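Local coordinates for Lmo0547 protein (Listeria monocytogenes, PDB 4R9N) that probably acts as a SorC-family transcriptional regulator, its putative sugar-binding domain thought to sense a carbohydrate and so control DNA binding, at residues 80-85 with 98-103; 110-115 with 136-141; 176-181 with 196-201; 150-155 with 182-187. All blocks are in the same frame, centred on the assembly; numbering follows the deposited sequence. Where two conformers were deposited one is given.

Interaction 1: residues 80-85 with 98-103; sequences IIPLIG and QICYDL
Ile80 and Cys100 lead an entirely apolar contact between strand 79-82 and helix 96-107. Over these short segments the strand and helix run nearly antiparallel (169°), with their axes 8.1 Å apart at closest approach. Ile80 carries both ends of the contact with its two branches. With CG1 beside the backbone N (chi1 -54°), Ile80 CG2 is left anti to it and reaches Cys100, lying 3.7 Å from Cys100 SG in the conformer described. The other branch ends in CD1, which sits 3.7 Å from Leu103 CB, the two side chains crossing at about a right angle. The sulfur is also wedged against the next part of the strand: Pro82 CB lies 3.9 Å from Cys100 SG, while Pro82 N is 3.6 Å from the same atom. Because Cys100 was deposited in two conformers, these sulfur contacts belong to one of them.

No hydrogen bond crosses between the segments. On the helix, Gln98 NE2 donates to Asp102 OD1 over 3.0 Å, meeting the carboxylate on its syn side but 34° out of its plane. Asp102 OD2 has a separate salt bridge to Arg64.

Ile57 of neighbouring strand 54-57 touches Ile80, Ile99, Cys100 and Leu103, and Ile63 and Ala67 of helix 61-69 pack on Ile99. Helix 96-107 thus lies on the parallel sheet as the connection of a beta-alpha-beta crossover from strand 79-82 to strand 110-111.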
loop_
_atom_site.group_PDB
_atom_site.type_symbol
_atom_site.label_atom_id
_atom_site.label_comp_id
_atom_site.label_asym_id
_atom_site.label_seq_id
_atom_site.Cartn_x
_atom_site.Cartn_y
_atom_site.Cartn_z
ATOM N N ILE A 80 10.406 -0.549 11.738
ATOM C CA ILE A 80 9.161 -0.396 10.939
ATOM C C ILE A 80 8.689 1.054 11.014
ATOM O O ILE A 80 8.616 1.629 12.130
ATOM C CB ILE A 80 8.059 -1.321 11.499
ATOM C CG1 ILE A 80 8.571 -2.731 11.580
ATOM C CG2 ILE A 80 6.809 -1.303 10.602
ATOM C CD1 ILE A 80 7.564 -3.646 12.256
ATOM N N ILE A 81 8.385 1.622 9.853
ATOM C CA ILE A 81 8.057 3.035 9.698
ATOM C C ILE A 81 6.700 3.173 8.983
ATOM O O ILE A 81 6.518 2.665 7.868
ATOM C CB ILE A 81 9.069 3.755 8.787
ATOM C CG1 ILE A 81 10.511 3.429 9.169
ATOM C CG2 ILE A 81 8.796 5.263 8.719
ATOM C CD1 ILE A 81 10.956 4.102 10.419
ATOM N N PRO A 82 5.770 3.941 9.575
ATOM C CA PRO A 82 4.486 4.197 8.885
ATOM C C PRO A 82 4.727 5.205 7.772
ATOM O O PRO A 82 5.556 6.156 7.946
ATOM C CB PRO A 82 3.589 4.783 10.022
ATOM C CG PRO A 82 4.517 5.288 10.999
ATOM C CD PRO A 82 5.780 4.472 10.938
ATOM N N LEU A 83 4.099 4.977 6.628
ATOM C CA LEU A 83 4.338 5.804 5.467
ATOM C C LEU A 83 3.231 6.882 5.316
ATOM O O LEU A 83 3.239 7.621 4.330
ATOM C CB LEU A 83 4.413 4.972 4.227
ATOM C CG LEU A 83 5.574 4.000 4.227
ATOM C CD1 LEU A 83 5.529 3.121 2.994
ATOM C CD2 LEU A 83 6.897 4.664 4.374
ATOM N N ILE A 84 2.270 6.908 6.249
ATOM C CA ILE A 84 1.131 7.845 6.138
ATOM C C ILE A 84 0.662 8.108 7.564
ATOM O O ILE A 84 0.773 7.231 8.399
ATOM C CB ILE A 84 -0.014 7.290 5.281
ATOM C CG1 ILE A 84 -1.115 8.352 5.184
ATOM C CG2 ILE A 84 -0.569 5.962 5.757
ATOM C CD1 ILE A 84 -1.863 8.245 3.959
ATOM N N GLY A 85 0.204 9.316 7.852
ATOM C CA GLY A 85 -0.277 9.659 9.200
ATOM C C GLY A 85 -1.658 9.051 9.522
ATOM O O GLY A 85 -2.210 8.365 8.736
ATOM N N GLN A 98 -1.026 2.009 14.110
ATOM C CA GLN A 98 -1.463 0.857 14.844
ATOM C C GLN A 98 -1.003 -0.440 14.152
ATOM O O GLN A 98 -0.594 -1.386 14.839
ATOM C CB GLN A 98 -2.970 0.798 14.947
ATOM C CG GLN A 98 -3.473 -0.389 15.770
ATOM C CD GLN A 98 -3.195 -0.251 17.263
ATOM O OE1 GLN A 98 -3.394 0.822 17.854
ATOM N NE2 GLN A 98 -2.725 -1.332 17.885
ATOM N N ILE A 99 -1.066 -0.479 12.805
ATOM C CA ILE A 99 -0.543 -1.627 12.075
ATOM C C ILE A 99 0.975 -1.859 12.359
ATOM O O ILE A 99 1.452 -2.978 12.613
ATOM C CB ILE A 99 -0.830 -1.521 10.558
ATOM C CG1 ILE A 99 -2.346 -1.625 10.286
ATOM C CG2 ILE A 99 -0.106 -2.610 9.800
ATOM C CD1 ILE A 99 -2.730 -1.084 8.926
ATOM N N CYS A 100 1.725 -0.761 12.279
ATOM C CA CYS A 100 3.159 -0.796 12.522
ATOM C C CYS A 100 3.458 -1.278 13.930
ATOM O O CYS A 100 4.405 -2.064 14.134
ATOM C CB CYS A 100 3.853 0.556 12.272
ATOM S SG CYS A 100 3.946 0.967 10.537
ATOM N N TYR A 101 2.714 -0.786 14.902
ATOM C CA TYR A 101 2.901 -1.202 16.278
ATOM C C TYR A 101 2.617 -2.715 16.424
ATOM O O TYR A 101 3.381 -3.438 17.061
ATOM C CB TYR A 101 2.024 -0.398 17.209
ATOM C CG TYR A 101 2.343 -0.707 18.663
ATOM C CD1 TYR A 101 1.540 -1.556 19.393
ATOM C CD2 TYR A 101 3.449 -0.160 19.273
ATOM C CE1 TYR A 101 1.841 -1.879 20.703
ATOM C CE2 TYR A 101 3.742 -0.451 20.605
ATOM C CZ TYR A 101 2.930 -1.331 21.291
ATOM O OH TYR A 101 3.152 -1.646 22.615
ATOM N N ASP A 102 1.506 -3.187 15.858
ATOM C CA ASP A 102 1.176 -4.582 15.948
ATOM C C ASP A 102 2.263 -5.475 15.309
ATOM O O ASP A 102 2.559 -6.587 15.856
ATOM C CB ASP A 102 -0.183 -4.886 15.339
ATOM C CG ASP A 102 -1.338 -4.247 16.092
ATOM O OD1 ASP A 102 -1.203 -3.896 17.294
ATOM O OD2 ASP A 102 -2.420 -4.105 15.469
ATOM N N LEU A 103 2.801 -5.081 14.144
ATOM C CA LEU A 103 3.930 -5.803 13.550
ATOM C C LEU A 103 5.179 -5.734 14.456
ATOM O O LEU A 103 5.886 -6.745 14.627
ATOM C CB LEU A 103 4.282 -5.266 12.150
ATOM C CG LEU A 103 3.229 -5.568 11.069
ATOM C CD1 LEU A 103 3.525 -4.739 9.825
ATOM C CD2 LEU A 103 3.187 -7.062 10.778
#

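Interaction 2: residues 110-115 with 136-141; sequences HSKYLY and SEVLEE
Leu114 and Val138 form the apolar centre of this contact, their side chains crossing obliquely with Leu114 CD1 3.8 Å from Val138 CG1. The leucine reaches the helix because its CG stands anti to the backbone N (chi1 -165°), which carries both methyls across. Its second methyl, CD2, comes within 4.0 Å of Leu139 CD2, and here the two leucines meet at about a right angle. Val138 points at the opposing loop: one methyl faces Leu114, and the other, Val138 CG2, rests 3.6 Å from Tyr113 O.

A charged pair flanks this apolar patch. Lys112 and Glu141 also cross at about a right angle, and the lysine chain, bent at chi2 and chi4, arches over Glu141 OE1. Its CG therefore lies nearer to Glu141 OE1 (3.3 Å) than its NZ does, leaving a long salt bridge of 3.6 Å between Lys112 NZ and Glu141 OE1. Glu141 OE1 is buried by the contact and has no hydrogen-bonding partner in the model.

Helix 133-143 thereby packs on the loop leaving edge strand 110-111 and, through Glu141 on Ile81, reaches strand 79-82, consistent with the helix-flanked parallel sheet of a Rossmann-like fold.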
loop_
_atom_site.group_PDB
_atom_site.type_symbol
_atom_site.label_atom_id
_atom_site.label_comp_id
_atom_site.label_asym_id
_atom_site.label_seq_id
_atom_site.Cartn_x
_atom_site.Cartn_y
_atom_site.Cartn_z
ATOM N N HIS A 110 11.988 -2.490 16.421
ATOM C CA HIS A 110 11.805 -1.048 16.620
ATOM C C HIS A 110 10.686 -0.536 15.680
ATOM O O HIS A 110 10.377 -1.143 14.637
ATOM C CB HIS A 110 13.093 -0.312 16.343
ATOM C CG HIS A 110 14.288 -0.925 17.009
ATOM N ND1 HIS A 110 14.526 -0.805 18.366
ATOM C CD2 HIS A 110 15.297 -1.672 16.504
ATOM C CE1 HIS A 110 15.640 -1.455 18.667
ATOM N NE2 HIS A 110 16.126 -1.988 17.557
ATOM N N SER A 111 10.088 0.583 16.046
ATOM C CA SER A 111 9.078 1.248 15.154
ATOM C C SER A 111 9.074 2.707 15.440
ATOM O O SER A 111 9.547 3.132 16.538
ATOM C CB SER A 111 7.670 0.659 15.380
ATOM O OG SER A 111 7.247 0.864 16.717
ATOM N N LYS A 112 8.611 3.488 14.480
ATOM C CA LYS A 112 8.434 4.895 14.668
ATOM C C LYS A 112 6.953 5.188 14.551
ATOM O O LYS A 112 6.203 4.405 14.043
ATOM C CB LYS A 112 9.259 5.695 13.630
ATOM C CG LYS A 112 10.784 5.558 13.800
ATOM C CD LYS A 112 11.208 5.981 15.210
ATOM C CE LYS A 112 12.636 6.510 15.276
ATOM N NZ LYS A 112 13.519 5.530 14.603
ATOM N N TYR A 113 6.527 6.318 15.092
ATOM C CA TYR A 113 5.109 6.745 15.080
ATOM C C TYR A 113 5.063 8.024 14.268
ATOM O O TYR A 113 5.943 8.869 14.431
ATOM C CB TYR A 113 4.669 7.027 16.532
ATOM C CG TYR A 113 3.167 7.076 16.755
ATOM C CD1 TYR A 113 2.428 5.909 16.916
ATOM C CD2 TYR A 113 2.477 8.314 16.835
ATOM C CE1 TYR A 113 1.050 5.972 17.141
ATOM C CE2 TYR A 113 1.105 8.368 17.032
ATOM C CZ TYR A 113 0.418 7.176 17.171
ATOM O OH TYR A 113 -0.914 7.175 17.286
ATOM N N LEU A 114 4.057 8.191 13.443
ATOM C CA LEU A 114 3.920 9.401 12.678
ATOM C C LEU A 114 2.914 10.231 13.459
ATOM O O LEU A 114 1.777 9.985 13.408
ATOM C CB LEU A 114 3.525 9.063 11.233
ATOM C CG LEU A 114 3.659 10.102 10.182
ATOM C CD1 LEU A 114 4.919 10.975 10.342
ATOM C CD2 LEU A 114 3.631 9.473 8.810
ATOM N N TYR A 115 3.422 11.184 14.238
ATOM C CA TYR A 115 2.616 12.031 15.107
ATOM C C TYR A 115 1.771 13.105 14.307
ATOM O O TYR A 115 2.055 14.333 14.440
ATOM C CB TYR A 115 3.587 12.653 16.165
ATOM C CG TYR A 115 4.197 11.627 17.188
ATOM C CD1 TYR A 115 3.382 10.811 17.957
ATOM C CD2 TYR A 115 5.557 11.505 17.387
ATOM C CE1 TYR A 115 3.899 9.890 18.865
ATOM C CE2 TYR A 115 6.096 10.568 18.301
ATOM C CZ TYR A 115 5.258 9.756 19.032
ATOM O OH TYR A 115 5.736 8.806 19.942
ATOM N N SER A 136 8.978 15.447 10.499
ATOM C CA SER A 136 9.904 15.478 9.387
ATOM C C SER A 136 10.870 14.276 9.466
ATOM O O SER A 136 11.172 13.680 8.459
ATOM C CB SER A 136 10.719 16.792 9.357
ATOM O OG SER A 136 11.509 16.803 8.166
ATOM N N GLU A 137 11.367 13.935 10.648
ATOM C CA GLU A 137 12.313 12.831 10.695
ATOM C C GLU A 137 11.690 11.489 10.363
ATOM O O GLU A 137 12.331 10.670 9.680
ATOM C CB GLU A 137 13.063 12.723 12.010
ATOM C CG GLU A 137 13.845 11.395 12.184
ATOM C CD GLU A 137 14.910 11.016 11.101
ATOM O OE1 GLU A 137 14.917 11.469 9.916
ATOM O OE2 GLU A 137 15.780 10.181 11.450
ATOM N N VAL A 138 10.452 11.261 10.790
ATOM C CA VAL A 138 9.801 10.016 10.410
ATOM C C VAL A 138 9.478 9.981 8.908
ATOM O O VAL A 138 9.608 8.907 8.296
ATOM C CB VAL A 138 8.579 9.766 11.304
ATOM C CG1 VAL A 138 7.821 8.522 10.833
ATOM C CG2 VAL A 138 9.047 9.562 12.750
ATOM N N LEU A 139 9.050 11.089 8.317
ATOM C CA LEU A 139 8.864 11.123 6.893
ATOM C C LEU A 139 10.167 10.806 6.182
ATOM O O LEU A 139 10.157 10.084 5.191
ATOM C CB LEU A 139 8.276 12.440 6.394
ATOM C CG LEU A 139 6.859 12.787 6.866
ATOM C CD1 LEU A 139 6.494 14.220 6.442
ATOM C CD2 LEU A 139 5.891 11.740 6.353
ATOM N N GLU A 140 11.295 11.407 6.620
ATOM C CA GLU A 140 12.552 11.109 5.931
ATOM C C GLU A 140 12.991 9.660 6.065
ATOM O O GLU A 140 13.521 9.057 5.122
ATOM C CB GLU A 140 13.651 12.037 6.432
ATOM C CG GLU A 140 13.434 13.495 6.050
ATOM C CD GLU A 140 13.383 13.719 4.547
ATOM O OE1 GLU A 140 14.011 12.947 3.750
ATOM O OE2 GLU A 140 12.690 14.678 4.170
ATOM N N GLU A 141 12.783 9.080 7.232
ATOM C CA GLU A 141 12.986 7.629 7.449
ATOM C C GLU A 141 12.121 6.788 6.543
ATOM O O GLU A 141 12.609 5.807 5.963
ATOM C CB GLU A 141 12.781 7.262 8.921
ATOM C CG GLU A 141 13.910 7.776 9.780
ATOM C CD GLU A 141 13.641 7.877 11.291
ATOM O OE1 GLU A 141 12.526 7.584 11.787
ATOM O OE2 GLU A 141 14.576 8.345 11.999
#

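Interaction 3: residues 176-181 with 196-201; sequences RYKDVV and AKTEIN
Lys178 gives its ammonium group to the backbone of another lysine: Lys178 NZ donates to Lys197 O over a short 2.7 Å. The nitrogen approaches in the carbonyl plane, at a C=O...N angle of 154°. To arrive there the lysine chain bends at chi2 and again at chi4, so that its methylenes pass alongside the acceptor, with CD and CE each 3.5 Å from Lys197 O. The side chain of Lys197 itself leads away. The ammonium group has a second partner in Glu174, with which it forms a salt bridge. Glu174 OE2 also accepts a hydrogen bond from Thr198 OG1, so one carboxylate ties the end of helix 169-177 to the segment 196-201.

Beside this polar group lies a small apolar patch, where Val180 CG2 meets Ala196 CB at 3.7 Å; Phe188 of strand 187-190 also packs on Val180.

The conformation of 196-201 is held from within by Asn201, whose ND2 donates to Ala196 O over 2.9 Å. The acceptor lies in the plane of the Asn201 amide, and the N-H...O angle is 156°. As Asn201 OD1 accepts from Phe188 N, both ends of the amide are engaged and its orientation is fixed.

Lys178 owes its position to the way the preceding helix ends. Asp179, at positive phi (62°), is the C-prime residue of a Schellman motif, in which Asp179 N bonds to Arg176 O and Val180 N to Leu175 O. This helix C-cap leads into the weakly bonded start of strand 180-184, the first strand of a beta hairpin.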
loop_
_atom_site.group_PDB
_atom_site.type_symbol
_atom_site.label_atom_id
_atom_site.label_comp_id
_atom_site.label_asym_id
_atom_site.label_seq_id
_atom_site.Cartn_x
_atom_site.Cartn_y
_atom_site.Cartn_z
ATOM N N ARG A 176 -12.851 12.237 -10.224
ATOM C CA ARG A 176 -13.339 11.857 -11.540
ATOM C C ARG A 176 -13.022 12.919 -12.575
ATOM O O ARG A 176 -12.536 12.628 -13.659
ATOM C CB ARG A 176 -14.879 11.620 -11.530
ATOM C CG ARG A 176 -15.323 10.390 -12.326
ATOM C CD ARG A 176 -16.779 9.980 -12.077
ATOM N NE ARG A 176 -16.881 8.544 -11.724
ATOM C CZ ARG A 176 -17.333 8.047 -10.561
ATOM N NH1 ARG A 176 -17.767 8.841 -9.581
ATOM N NH2 ARG A 176 -17.363 6.714 -10.376
ATOM N N TYR A 177 -13.349 14.158 -12.240
ATOM C CA TYR A 177 -13.124 15.254 -13.141
ATOM C C TYR A 177 -11.655 15.346 -13.522
ATOM O O TYR A 177 -11.332 15.722 -14.650
ATOM C CB TYR A 177 -13.588 16.555 -12.468
ATOM C CG TYR A 177 -13.405 17.791 -13.326
ATOM C CD1 TYR A 177 -14.092 17.921 -14.534
ATOM C CD2 TYR A 177 -12.557 18.829 -12.932
ATOM C CE1 TYR A 177 -13.933 19.035 -15.321
ATOM C CE2 TYR A 177 -12.422 19.977 -13.708
ATOM C CZ TYR A 177 -13.100 20.055 -14.905
ATOM O OH TYR A 177 -12.975 21.165 -15.711
ATOM N N LYS A 178 -10.791 14.991 -12.579
ATOM C CA LYS A 178 -9.326 14.999 -12.791
ATOM C C LYS A 178 -8.772 13.681 -13.360
ATOM O O LYS A 178 -7.566 13.468 -13.391
ATOM C CB LYS A 178 -8.642 15.376 -11.504
ATOM C CG LYS A 178 -8.850 16.817 -11.015
ATOM C CD LYS A 178 -8.076 17.826 -11.830
ATOM C CE LYS A 178 -8.382 19.265 -11.398
ATOM N NZ LYS A 178 -7.856 19.702 -10.045
ATOM N N ASP A 179 -9.656 12.802 -13.774
ATOM C CA ASP A 179 -9.292 11.540 -14.444
ATOM C C ASP A 179 -8.454 10.624 -13.585
ATOM O O ASP A 179 -7.580 9.855 -14.051
ATOM C CB ASP A 179 -8.636 11.793 -15.813
ATOM C CG ASP A 179 -9.511 12.633 -16.725
ATOM O OD1 ASP A 179 -10.721 12.308 -16.871
ATOM O OD2 ASP A 179 -8.980 13.625 -17.274
ATOM N N VAL A 180 -8.704 10.681 -12.292
ATOM C CA VAL A 180 -8.075 9.739 -11.354
ATOM C C VAL A 180 -8.554 8.305 -11.561
ATOM O O VAL A 180 -9.743 8.068 -11.777
ATOM C CB VAL A 180 -8.375 10.233 -9.910
ATOM C CG1 VAL A 180 -8.160 9.139 -8.884
ATOM C CG2 VAL A 180 -7.505 11.407 -9.593
ATOM N N VAL A 181 -7.621 7.357 -11.561
ATOM C CA VAL A 181 -7.954 5.939 -11.681
ATOM C C VAL A 181 -7.650 5.094 -10.461
ATOM O O VAL A 181 -8.170 4.003 -10.332
ATOM C CB VAL A 181 -7.297 5.291 -12.908
ATOM C CG1 VAL A 181 -7.728 6.034 -14.148
ATOM C CG2 VAL A 181 -5.791 5.223 -12.783
ATOM N N ALA A 196 -2.428 13.062 -9.610
ATOM C CA ALA A 196 -3.253 14.102 -10.169
ATOM C C ALA A 196 -2.983 15.459 -9.503
ATOM O O ALA A 196 -2.608 15.564 -8.307
ATOM C CB ALA A 196 -4.735 13.754 -10.083
ATOM N N LYS A 197 -3.187 16.515 -10.294
ATOM C CA LYS A 197 -3.160 17.870 -9.765
ATOM C C LYS A 197 -4.477 18.181 -9.086
ATOM O O LYS A 197 -5.407 18.609 -9.732
ATOM C CB LYS A 197 -2.918 18.864 -10.892
ATOM C CG LYS A 197 -1.527 18.730 -11.521
ATOM C CD LYS A 197 -1.233 20.013 -12.294
ATOM C CE LYS A 197 -0.124 19.878 -13.332
ATOM N NZ LYS A 197 1.126 20.516 -12.822
ATOM N N THR A 198 -4.533 17.960 -7.793
ATOM C CA THR A 198 -5.756 18.054 -7.043
ATOM C C THR A 198 -5.360 18.327 -5.624
ATOM O O THR A 198 -4.304 17.878 -5.144
ATOM C CB THR A 198 -6.677 16.789 -7.207
ATOM O OG1 THR A 198 -7.932 17.025 -6.574
ATOM C CG2 THR A 198 -6.083 15.553 -6.574
ATOM N N GLU A 199 -6.184 19.139 -4.985
ATOM C CA GLU A 199 -6.020 19.551 -3.591
ATOM C C GLU A 199 -5.676 18.437 -2.633
ATOM O O GLU A 199 -4.733 18.563 -1.857
ATOM C CB GLU A 199 -7.318 20.241 -3.095
ATOM C CG GLU A 199 -7.292 20.707 -1.635
ATOM C CD GLU A 199 -7.958 19.758 -0.631
ATOM O OE1 GLU A 199 -8.782 18.902 -1.005
ATOM O OE2 GLU A 199 -7.674 19.902 0.581
ATOM N N ILE A 200 -6.462 17.356 -2.646
ATOM C CA ILE A 200 -6.225 16.240 -1.743
ATOM C C ILE A 200 -4.732 15.807 -1.731
ATOM O O ILE A 200 -4.151 15.650 -0.668
ATOM C CB ILE A 200 -7.166 15.020 -2.009
ATOM C CG1 ILE A 200 -8.615 15.365 -1.571
ATOM C CG2 ILE A 200 -6.678 13.811 -1.228
ATOM C CD1 ILE A 200 -9.584 14.194 -1.595
ATOM N N ASN A 201 -4.122 15.620 -2.886
ATOM C CA ASN A 201 -2.736 15.132 -2.969
ATOM C C ASN A 201 -1.746 16.060 -2.295
ATOM O O ASN A 201 -0.724 15.589 -1.778
ATOM C CB ASN A 201 -2.257 14.839 -4.400
ATOM C CG ASN A 201 -2.869 13.558 -4.977
ATOM O OD1 ASN A 201 -3.332 12.678 -4.204
ATOM N ND2 ASN A 201 -2.997 13.498 -6.312
#

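Interaction 4: residues 150-155 with 182-187; sequences VGVSSP and GDINSR
The carboxylate of Asp183 has Ser153 over one side of its plane, where Ser153 CB lies 3.8 Å from Asp183 OD1, while Pro155 CD comes up beyond OD1. The backbones of Ser153 and Asp183 form a single antiparallel bridge, a hydrogen-bonded pair that joins the chain leaving strand 147-151 of the Rossmann-like parallel sheet to the beta hairpin 180-190. Ser153 N donates to Asp183 O and Asp183 N to Ser153 O, each over 2.9 Å. Asp183 CG sits between its backbone N and carbonyl carbon (chi1 60°), which folds the group back over the neighbouring chain. Ser153 O, also an acceptor, is only 3.4 Å from Asp183 OD1, a proximity that may raise the affinity of the carboxylate for a proton.

On the face of the bridge away from the Asp183 carboxylate, Ile184 divides its branches between two valines: CG2 meets Val150 CG2 at 3.9 Å and CG1 meets Val152 CG2, also at 3.9 Å. Leu209 and Leu212 of helix 209-213 cover Ile184 further. At the hairpin's type I' turn, Ile184 to Arg187, a water donates to Gly151 O and accepts from Asn185 N, each 2.8 Å from its oxygen.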
loop_
_atom_site.group_PDB
_atom_site.type_symbol
_atom_site.label_atom_id
_atom_site.label_comp_id
_atom_site.label_asym_id
_atom_site.label_seq_id
_atom_site.Cartn_x
_atom_site.Cartn_y
_atom_site.Cartn_z
ATOM N N VAL A 150 2.355 -1.842 0.398
ATOM C CA VAL A 150 1.245 -0.912 0.147
ATOM C C VAL A 150 0.045 -1.710 -0.398
ATOM O O VAL A 150 0.197 -2.824 -0.939
ATOM C CB VAL A 150 1.625 0.225 -0.836
ATOM C CG1 VAL A 150 2.776 1.026 -0.329
ATOM C CG2 VAL A 150 1.911 -0.349 -2.212
ATOM N N GLY A 151 -1.142 -1.129 -0.230
ATOM C CA GLY A 151 -2.356 -1.566 -0.957
ATOM C C GLY A 151 -2.583 -0.699 -2.195
ATOM O O GLY A 151 -2.066 0.402 -2.320
ATOM N N VAL A 152 -3.445 -1.139 -3.092
ATOM C CA VAL A 152 -3.811 -0.308 -4.223
ATOM C C VAL A 152 -5.341 -0.217 -4.168
ATOM O O VAL A 152 -6.032 -1.228 -3.982
ATOM C CB VAL A 152 -3.382 -0.885 -5.591
ATOM C CG1 VAL A 152 -3.775 0.078 -6.722
ATOM C CG2 VAL A 152 -1.910 -1.161 -5.617
ATOM N N SER A 153 -5.896 0.976 -4.281
ATOM C CA SER A 153 -7.346 1.075 -4.199
ATOM C C SER A 153 -7.910 1.965 -5.285
ATOM O O SER A 153 -7.183 2.574 -6.045
ATOM C CB SER A 153 -7.747 1.574 -2.808
ATOM O OG SER A 153 -9.170 1.485 -2.690
ATOM N N SER A 154 -9.230 1.973 -5.382
ATOM C CA SER A 154 -9.931 2.788 -6.355
ATOM C C SER A 154 -10.851 3.591 -5.479
ATOM O O SER A 154 -11.524 2.999 -4.648
ATOM C CB SER A 154 -10.729 1.911 -7.319
ATOM O OG SER A 154 -11.661 2.690 -8.052
ATOM N N PRO A 155 -10.911 4.924 -5.668
ATOM C CA PRO A 155 -11.786 5.714 -4.842
ATOM C C PRO A 155 -13.269 5.578 -5.184
ATOM O O PRO A 155 -14.044 6.218 -4.539
ATOM C CB PRO A 155 -11.364 7.146 -5.162
ATOM C CG PRO A 155 -10.946 7.091 -6.592
ATOM C CD PRO A 155 -10.237 5.756 -6.682
ATOM N N GLY A 182 -6.798 5.576 -9.555
ATOM C CA GLY A 182 -6.505 4.780 -8.359
ATOM C C GLY A 182 -5.814 5.579 -7.281
ATOM O O GLY A 182 -5.507 6.779 -7.439
ATOM N N ASP A 183 -5.566 4.918 -6.163
ATOM C CA ASP A 183 -4.728 5.515 -5.114
ATOM C C ASP A 183 -3.818 4.489 -4.449
ATOM O O ASP A 183 -4.138 3.335 -4.385
ATOM C CB ASP A 183 -5.523 6.290 -4.079
ATOM C CG ASP A 183 -6.539 5.468 -3.348
ATOM O OD1 ASP A 183 -7.605 5.158 -3.941
ATOM O OD2 ASP A 183 -6.343 5.221 -2.124
ATOM N N ILE A 184 -2.664 4.944 -4.031
ATOM C CA ILE A 184 -1.680 4.160 -3.255
ATOM C C ILE A 184 -1.221 5.138 -2.168
ATOM O O ILE A 184 -0.858 6.292 -2.490
ATOM C CB ILE A 184 -0.457 3.682 -4.124
ATOM C CG1 ILE A 184 -0.881 2.549 -5.063
ATOM C CG2 ILE A 184 0.669 3.206 -3.222
ATOM C CD1 ILE A 184 0.188 2.177 -6.082
ATOM N N ASN A 185 -1.297 4.726 -0.900
ATOM C CA ASN A 185 -0.824 5.540 0.225
ATOM C C ASN A 185 -1.518 6.919 0.212
ATOM O O ASN A 185 -0.903 7.919 0.524
ATOM C CB ASN A 185 0.708 5.671 0.207
ATOM C CG ASN A 185 1.281 5.978 1.565
ATOM O OD1 ASN A 185 0.877 5.351 2.581
ATOM N ND2 ASN A 185 2.231 6.914 1.610
ATOM N N SER A 186 -2.827 6.887 -0.086
ATOM C CA SER A 186 -3.666 8.068 -0.177
ATOM C C SER A 186 -3.163 9.131 -1.168
ATOM O O SER A 186 -3.470 10.330 -1.006
ATOM C CB SER A 186 -3.842 8.752 1.177
ATOM O OG SER A 186 -4.830 9.781 1.123
ATOM N N ARG A 187 -2.422 8.715 -2.181
ATOM C CA ARG A 187 -2.064 9.590 -3.298
ATOM C C ARG A 187 -2.812 9.056 -4.547
ATOM O O ARG A 187 -2.685 7.880 -4.867
ATOM C CB ARG A 187 -0.580 9.594 -3.569
ATOM C CG ARG A 187 0.254 10.056 -2.430
ATOM C CD ARG A 187 -0.070 11.473 -1.958
ATOM N NE ARG A 187 0.866 11.908 -0.933
ATOM C CZ ARG A 187 1.733 12.921 -1.039
ATOM N NH1 ARG A 187 1.863 13.663 -2.172
ATOM N NH2 ARG A 187 2.506 13.158 -0.006
HETATM O O HOH W 1 -1.943 2.146 -0.093
#

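Interactions 1 and 2 are adjoining parts of one sheet edge, their centres 9 Å apart. Strands 79-82 and 110-111 pair between them, with Ile80 N 3.0 Å from His110 O, and Lys112, the residue following the second strand, continues the pairing. Interactions 3 and 4, 12 Å apart between centres, share strand 180-184: its start meets 196-201 and its end meets the chain beyond strand 147-151. Interaction 1 connects with interaction 4 through Asn185 ND2, 3.0 Å from Leu83 O, so the hairpin turn meets the loop after strand 79-82. Interactions 2 and 3 do not touch, their nearest atoms being about 11 Å apart. None of the four contacts contains a bound ligand, and the putative sugar site cannot be placed from them.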